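Protein Kinase A (Toxoplasma gondii, PDB 5J3U) binds cyclic AMP in two cyclic nucleotide-binding domains and, as a regulatory chain of the kinase, probably inhibits the catalytic subunit until the nucleotide arrives. Local coordinates at residues T161-D166 / I232-C237; E185-A190 / K205-D210. One frame throughout, in Å; residues are numbered along the deposited sequence. Where two conformers were deposited one is given.

In the fold
Both contacts belong to the second cyclic nucleotide-binding domain, an antiparallel beta-roll, and their centres lie 10 Å apart. Interaction 1 pairs an outermost strand, 159-165, with 232-239 in one sheet; interaction 2, which falls within the chain between those strands, is the base of the hairpin 187-192/201-206 in the other. The two meet where the chain turns a corner at Glu185 and Gly186: Ile232 O lies 3.0 Å from Ser187 N, probably a hydrogen bond, and Lys234 NZ forms a 3.1 Å salt bridge with Glu185 OE2. Interaction 2 reaches the bound cyclic AMP through Ala190 and Tyr206, whereas the side chain of Val235 in interaction 1 stays about 11 Å from the nucleotide between nearest atoms.

Interaction 1: residues T161-D166 / I232-C237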
loop_
_atom_site.group_PDB
_atom_site.type_symbol
_atom_site.label_atom_id
_atom_site.label_comp_id
_atom_site.label_asym_id
_atom_site.label_seq_id
_atom_site.Cartn_x
_atom_site.Cartn_y
_atom_site.Cartn_z
ATOM N N THR A 161 -6.554 0.732 2.219
ATOM C CA THR A 161 -7.771 0.914 3.044
ATOM C C THR A 161 -8.042 -0.346 3.794
ATOM O O THR A 161 -7.905 -1.434 3.231
ATOM C CB THR A 161 -8.983 1.312 2.196
ATOM O OG1 THR A 161 -8.740 2.642 1.705
ATOM C CG2 THR A 161 -10.256 1.316 2.979
ATOM N N GLU A 162 -8.437 -0.221 5.039
ATOM C CA GLU A 162 -8.875 -1.384 5.837
ATOM C C GLU A 162 -10.188 -1.024 6.584
ATOM O O GLU A 162 -10.358 0.133 6.975
ATOM C CB GLU A 162 -7.826 -1.747 6.883
ATOM C CG GLU A 162 -6.509 -2.218 6.283
ATOM C CD GLU A 162 -5.458 -2.631 7.322
ATOM O OE1 GLU A 162 -5.737 -2.599 8.541
ATOM O OE2 GLU A 162 -4.325 -2.964 6.873
ATOM N N MET A 163 -11.092 -1.998 6.741
ATOM C CA MET A 163 -12.381 -1.811 7.435
ATOM C C MET A 163 -12.321 -2.592 8.743
ATOM O O MET A 163 -11.838 -3.720 8.772
ATOM C CB MET A 163 -13.544 -2.331 6.551
ATOM C CG MET A 163 -14.944 -2.044 7.086
ATOM S SD MET A 163 -15.432 -0.312 6.906
ATOM C CE MET A 163 -15.593 -0.214 5.125
ATOM N N PHE A 164 -12.802 -1.989 9.827
ATOM C CA PHE A 164 -12.837 -2.610 11.125
ATOM C C PHE A 164 -14.270 -2.480 11.674
ATOM O O PHE A 164 -14.810 -1.390 11.747
ATOM C CB PHE A 164 -11.887 -1.904 12.066
ATOM C CG PHE A 164 -10.435 -2.128 11.733
ATOM C CD1 PHE A 164 -9.774 -1.327 10.823
ATOM C CD2 PHE A 164 -9.735 -3.172 12.343
ATOM C CE1 PHE A 164 -8.422 -1.554 10.547
ATOM C CE2 PHE A 164 -8.394 -3.379 12.094
ATOM C CZ PHE A 164 -7.740 -2.570 11.176
ATOM N N THR A 165 -14.826 -3.584 12.144
ATOM C CA THR A 165 -16.153 -3.561 12.763
ATOM C C THR A 165 -16.087 -3.183 14.202
ATOM O O THR A 165 -15.030 -3.137 14.827
ATOM C CB THR A 165 -16.859 -4.946 12.585
ATOM O OG1 THR A 165 -16.021 -5.952 13.134
ATOM C CG2 THR A 165 -17.077 -5.267 11.140
ATOM N N ASP A 166 -17.260 -2.969 14.811
ATOM C CA ASP A 166 -17.300 -2.467 16.156
ATOM C C ASP A 166 -16.518 -3.348 17.120
ATOM O O ASP A 166 -16.632 -4.566 17.050
ATOM C CB ASP A 166 -18.754 -2.360 16.660
ATOM C CG ASP A 166 -18.826 -1.816 18.045
ATOM O OD1 ASP A 166 -18.479 -0.630 18.233
ATOM O OD2 ASP A 166 -19.157 -2.601 18.975
ATOM N N ILE A 232 -18.153 1.333 13.448
ATOM C CA ILE A 232 -17.450 0.823 12.320
ATOM C C ILE A 232 -16.388 1.881 11.958
ATOM O O ILE A 232 -16.553 3.054 12.246
ATOM C CB ILE A 232 -18.398 0.509 11.154
ATOM C CG1 ILE A 232 -17.634 -0.174 10.020
ATOM C CG2 ILE A 232 -19.110 1.752 10.616
ATOM C CD1 ILE A 232 -18.496 -0.854 8.979
ATOM N N CYS A 233 -15.259 1.467 11.388
ATOM C CA CYS A 233 -14.225 2.405 11.058
ATOM C C CYS A 233 -13.528 1.974 9.796
ATOM O O CYS A 233 -13.040 0.838 9.706
ATOM C CB CYS A 233 -13.209 2.483 12.195
ATOM S SG CYS A 233 -12.081 3.875 12.046
ATOM N N LYS A 234 -13.440 2.881 8.841
ATOM C CA LYS A 234 -12.704 2.682 7.570
ATOM C C LYS A 234 -11.492 3.570 7.607
ATOM O O LYS A 234 -11.650 4.791 7.733
ATOM C CB LYS A 234 -13.580 3.068 6.380
ATOM C CG LYS A 234 -12.907 2.836 5.039
ATOM C CD LYS A 234 -13.640 3.523 3.902
ATOM C CE LYS A 234 -14.916 2.888 3.566
ATOM N NZ LYS A 234 -15.556 3.702 2.471
ATOM N N VAL A 235 -10.289 2.981 7.545
ATOM C CA VAL A 235 -9.065 3.705 7.709
ATOM C C VAL A 235 -8.194 3.599 6.465
ATOM O O VAL A 235 -8.132 2.553 5.792
ATOM C CB VAL A 235 -8.179 3.266 8.926
ATOM C CG1 VAL A 235 -8.745 3.816 10.207
ATOM C CG2 VAL A 235 -7.987 1.765 8.969
ATOM N N ALA A 236 -7.591 4.720 6.139
ATOM C CA ALA A 236 -6.462 4.795 5.219
ATOM C C ALA A 236 -5.201 4.492 6.012
ATOM O O ALA A 236 -5.003 5.051 7.136
ATOM C CB ALA A 236 -6.394 6.163 4.565
ATOM N N CYS A 237 -4.285 3.756 5.381
ATOM C CA CYS A 237 -3.117 3.169 6.075
ATOM C C CYS A 237 -1.869 3.496 5.268
ATOM O O CYS A 237 -1.858 3.243 4.065
ATOM C CB CYS A 237 -3.251 1.647 6.136
ATOM S SG CYS A 237 -4.812 1.070 6.810
#
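Ile232 and Met163 lie on one face of an antiparallel strand pair at the border of the second beta-roll, the cupin-like fold of cyclic nucleotide-binding domains. They have the largest areas buried in this contact, though Met163 was modelled in two conformers and its side-chain contacts are provisional. In the conformer described, Met163 SD lies 3.7 Å from Ile232 CD1. Its CG starts anti to the backbone N (chi1 -173°) and the chain then bends at both following torsions, which swings the methyl across to the aliphatic part of Lys234: Met163 CE comes within 3.5 Å of Lys234 CE. The firmer contact on this lysine is Thr161 CG2, which leans on its CG before NZ leads off to a salt bridge with Glu185. Thr161 OG1 turns elsewhere, to Tyr134 and Glu184.

The backbones are held by two reciprocal pairs of hydrogen bonds, Glu162 with Val235 and Phe164 with Cys233. The bond from Val235 N to Glu162 O, 2.9 Å long, is nearly straight at 174°. Between these pairs the CA-H groups of Met163 and Lys234 also point at carbonyl oxygens of the facing strand.

On the other face, the Phe164 side chain and Cys233 pack on Ile170, while Val235 and Cys237 rest on Tyr181 of strand 179-183. The extended chain of Glu162 passes Cys237, with CG 3.7 Å from SG. Val235 meets the phenyl ring of Phe164 at its edge, near the ring plane, where CG2 approaches CE1 to 3.7 Å.

Interaction 2: residues E185-A190 / K205-D210; sequences EGSAVA and KYQAGD. With CMP (adenosine-3',5'-cyclic-monophosphate), chain B.
Tyr206 spans this hairpin contact from the backbone of Ala188 to the bound cyclic AMP. Its CB lies 3.6 Å from Ala188 O, the oxygen that also accepts the short 2.7 Å bond from Tyr206 N. With CG beside the backbone N (chi1 -70°), the ring runs along the facing strand: CD2 passes the Ala188 methyl and CE2 comes within 4.0 Å of Ala190 CB. The hydroxyl ends at the nucleotide, OH being 3.1 Å from C8 of the adenine and also close to C1' of the ribose. Ala190 CB approaches C8 as well, so both strands help line the pocket.

Ala188 N donates to Tyr206 O from above the carbonyl plane over a longer 3.3 Å; in the conformer described, Ser187 OG also donates to it, almost end-on. Next to Gln207 a water replaces direct backbone bonding, linking Gly186 O, Gln207 OE1 and Ala208 N. Gln207 to Asp210 form a type II turn, in which Gln207 N bonds to Asp210 OD2 and Asp210 N to Gln207 O. Within the roll, strand 187-192 lies between 201-206 and 226-229; Ala188 and Tyr206 both pack on Val227 of the latter, and the tyrosine ring meets Phe212 of strand 211-212.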
loop_
_atom_site.group_PDB
_atom_site.type_symbol
_atom_site.label_atom_id
_atom_site.label_comp_id
_atom_site.label_asym_id
_atom_site.label_seq_id
_atom_site.Cartn_x
_atom_site.Cartn_y
_atom_site.Cartn_z
ATOM N N GLU A 185 -13.873 7.226 7.142
ATOM C CA GLU A 185 -15.263 7.272 7.578
ATOM C C GLU A 185 -15.402 6.418 8.835
ATOM O O GLU A 185 -14.606 5.495 9.051
ATOM C CB GLU A 185 -16.217 6.701 6.513
ATOM C CG GLU A 185 -16.260 7.411 5.172
ATOM C CD GLU A 185 -17.459 6.920 4.328
ATOM O OE1 GLU A 185 -18.585 7.413 4.539
ATOM O OE2 GLU A 185 -17.254 6.057 3.476
ATOM N N GLY A 186 -16.464 6.659 9.609
ATOM C CA GLY A 186 -16.685 5.966 10.864
ATOM C C GLY A 186 -15.972 6.585 12.032
ATOM O O GLY A 186 -15.665 7.751 12.038
ATOM N N SER A 187 -15.692 5.778 13.047
ATOM C CA SER A 187 -15.294 6.302 14.314
ATOM C C SER A 187 -14.423 5.298 15.056
ATOM O O SER A 187 -14.509 4.097 14.820
ATOM C CB SER A 187 -16.559 6.613 15.146
ATOM O OG SER A 187 -16.266 7.269 16.364
ATOM N N ALA A 188 -13.643 5.802 15.975
ATOM C CA ALA A 188 -12.762 4.961 16.842
ATOM C C ALA A 188 -12.542 5.660 18.113
ATOM O O ALA A 188 -12.802 6.870 18.237
ATOM C CB ALA A 188 -11.422 4.663 16.162
ATOM N N VAL A 189 -12.071 4.900 19.114
ATOM C CA VAL A 189 -11.678 5.431 20.381
ATOM C C VAL A 189 -10.255 4.954 20.751
ATOM O O VAL A 189 -9.893 3.831 20.453
ATOM C CB VAL A 189 -12.660 5.045 21.522
ATOM C CG1 VAL A 189 -14.035 5.672 21.185
ATOM C CG2 VAL A 189 -12.783 3.536 21.652
ATOM N N ALA A 190 -9.494 5.851 21.329
ATOM C CA ALA A 190 -8.189 5.523 21.913
ATOM C C ALA A 190 -8.404 5.290 23.398
ATOM O O ALA A 190 -9.002 6.152 24.089
ATOM C CB ALA A 190 -7.234 6.661 21.718
ATOM N N LYS A 205 -11.637 10.366 21.182
ATOM C CA LYS A 205 -12.631 9.819 20.294
ATOM C C LYS A 205 -12.256 10.328 18.910
ATOM O O LYS A 205 -11.883 11.486 18.801
ATOM C CB LYS A 205 -14.030 10.363 20.641
ATOM C CG LYS A 205 -14.462 10.185 22.092
ATOM C CD LYS A 205 -15.777 10.945 22.399
ATOM C CE LYS A 205 -16.347 10.617 23.785
ATOM N NZ LYS A 205 -16.816 9.197 23.902
ATOM N N TYR A 206 -12.249 9.458 17.911
ATOM C CA TYR A 206 -11.856 9.858 16.545
ATOM C C TYR A 206 -13.077 9.878 15.666
ATOM O O TYR A 206 -13.966 9.077 15.822
ATOM C CB TYR A 206 -10.853 8.877 15.933
ATOM C CG TYR A 206 -9.523 8.955 16.601
ATOM C CD1 TYR A 206 -8.767 10.104 16.562
ATOM C CD2 TYR A 206 -9.052 7.895 17.376
ATOM C CE1 TYR A 206 -7.557 10.195 17.199
ATOM C CE2 TYR A 206 -7.788 7.957 17.972
ATOM C CZ TYR A 206 -7.067 9.088 17.903
ATOM O OH TYR A 206 -5.868 9.202 18.545
ATOM N N GLN A 207 -13.046 10.771 14.703
ATOM C CA GLN A 207 -14.065 10.839 13.640
ATOM C C GLN A 207 -13.352 10.952 12.296
ATOM O O GLN A 207 -12.126 11.096 12.208
ATOM C CB GLN A 207 -14.952 12.083 13.821
ATOM C CG GLN A 207 -15.811 12.103 15.063
ATOM C CD GLN A 207 -16.864 10.969 15.172
ATOM O OE1 GLN A 207 -17.518 10.526 14.164
ATOM N NE2 GLN A 207 -17.041 10.489 16.430
ATOM N N ALA A 208 -14.157 10.971 11.238
ATOM C CA ALA A 208 -13.605 11.047 9.879
ATOM C C ALA A 208 -12.657 12.236 9.724
ATOM O O ALA A 208 -12.972 13.363 10.117
ATOM C CB ALA A 208 -14.724 11.084 8.843
ATOM N N GLY A 209 -11.463 11.971 9.169
ATOM C CA GLY A 209 -10.463 12.977 8.969
ATOM C C GLY A 209 -9.393 13.032 10.042
ATOM O O GLY A 209 -8.382 13.621 9.849
ATOM N N ASP A 210 -9.630 12.394 11.178
ATOM C CA ASP A 210 -8.598 12.354 12.241
ATOM C C ASP A 210 -7.526 11.295 11.963
ATOM O O ASP A 210 -7.805 10.294 11.315
ATOM C CB ASP A 210 -9.239 11.991 13.546
ATOM C CG ASP A 210 -10.105 13.102 14.111
ATOM O OD1 ASP A 210 -9.849 14.269 13.784
ATOM O OD2 ASP A 210 -11.054 12.807 14.868
HETATM P P CMP B . 0.800 5.280 18.589
HETATM O O1P CMP B . 1.552 4.947 17.365
HETATM O O2P CMP B . 1.552 5.265 19.924
HETATM O "O5'" CMP B . -0.437 4.267 18.680
HETATM C "C5'" CMP B . -1.462 4.571 19.645
HETATM C "C4'" CMP B . -2.013 5.927 19.194
HETATM O "O4'" CMP B . -3.041 6.485 20.027
HETATM C "C3'" CMP B . -0.939 6.992 19.312
HETATM O "O3'" CMP B . 0.088 6.719 18.349
HETATM C "C2'" CMP B . -1.711 8.273 19.131
HETATM O "O2'" CMP B . -2.008 8.527 17.728
HETATM C "C1'" CMP B . -3.039 7.867 19.763
HETATM N N9 CMP B . -3.284 8.535 21.006
HETATM C C8 CMP B . -4.474 9.100 21.305
HETATM N N7 CMP B . -4.442 9.627 22.588
HETATM C C5 CMP B . -3.231 9.345 23.115
HETATM C C6 CMP B . -2.519 9.610 24.400
HETATM N N6 CMP B . -3.125 10.275 25.432
HETATM N N1 CMP B . -1.260 9.154 24.476
HETATM C C2 CMP B . -0.600 8.455 23.512
HETATM N N3 CMP B . -1.204 8.197 22.306
HETATM C C4 CMP B . -2.462 8.631 22.062
HETATM O O HOH W 1 -16.845 10.196 11.435
#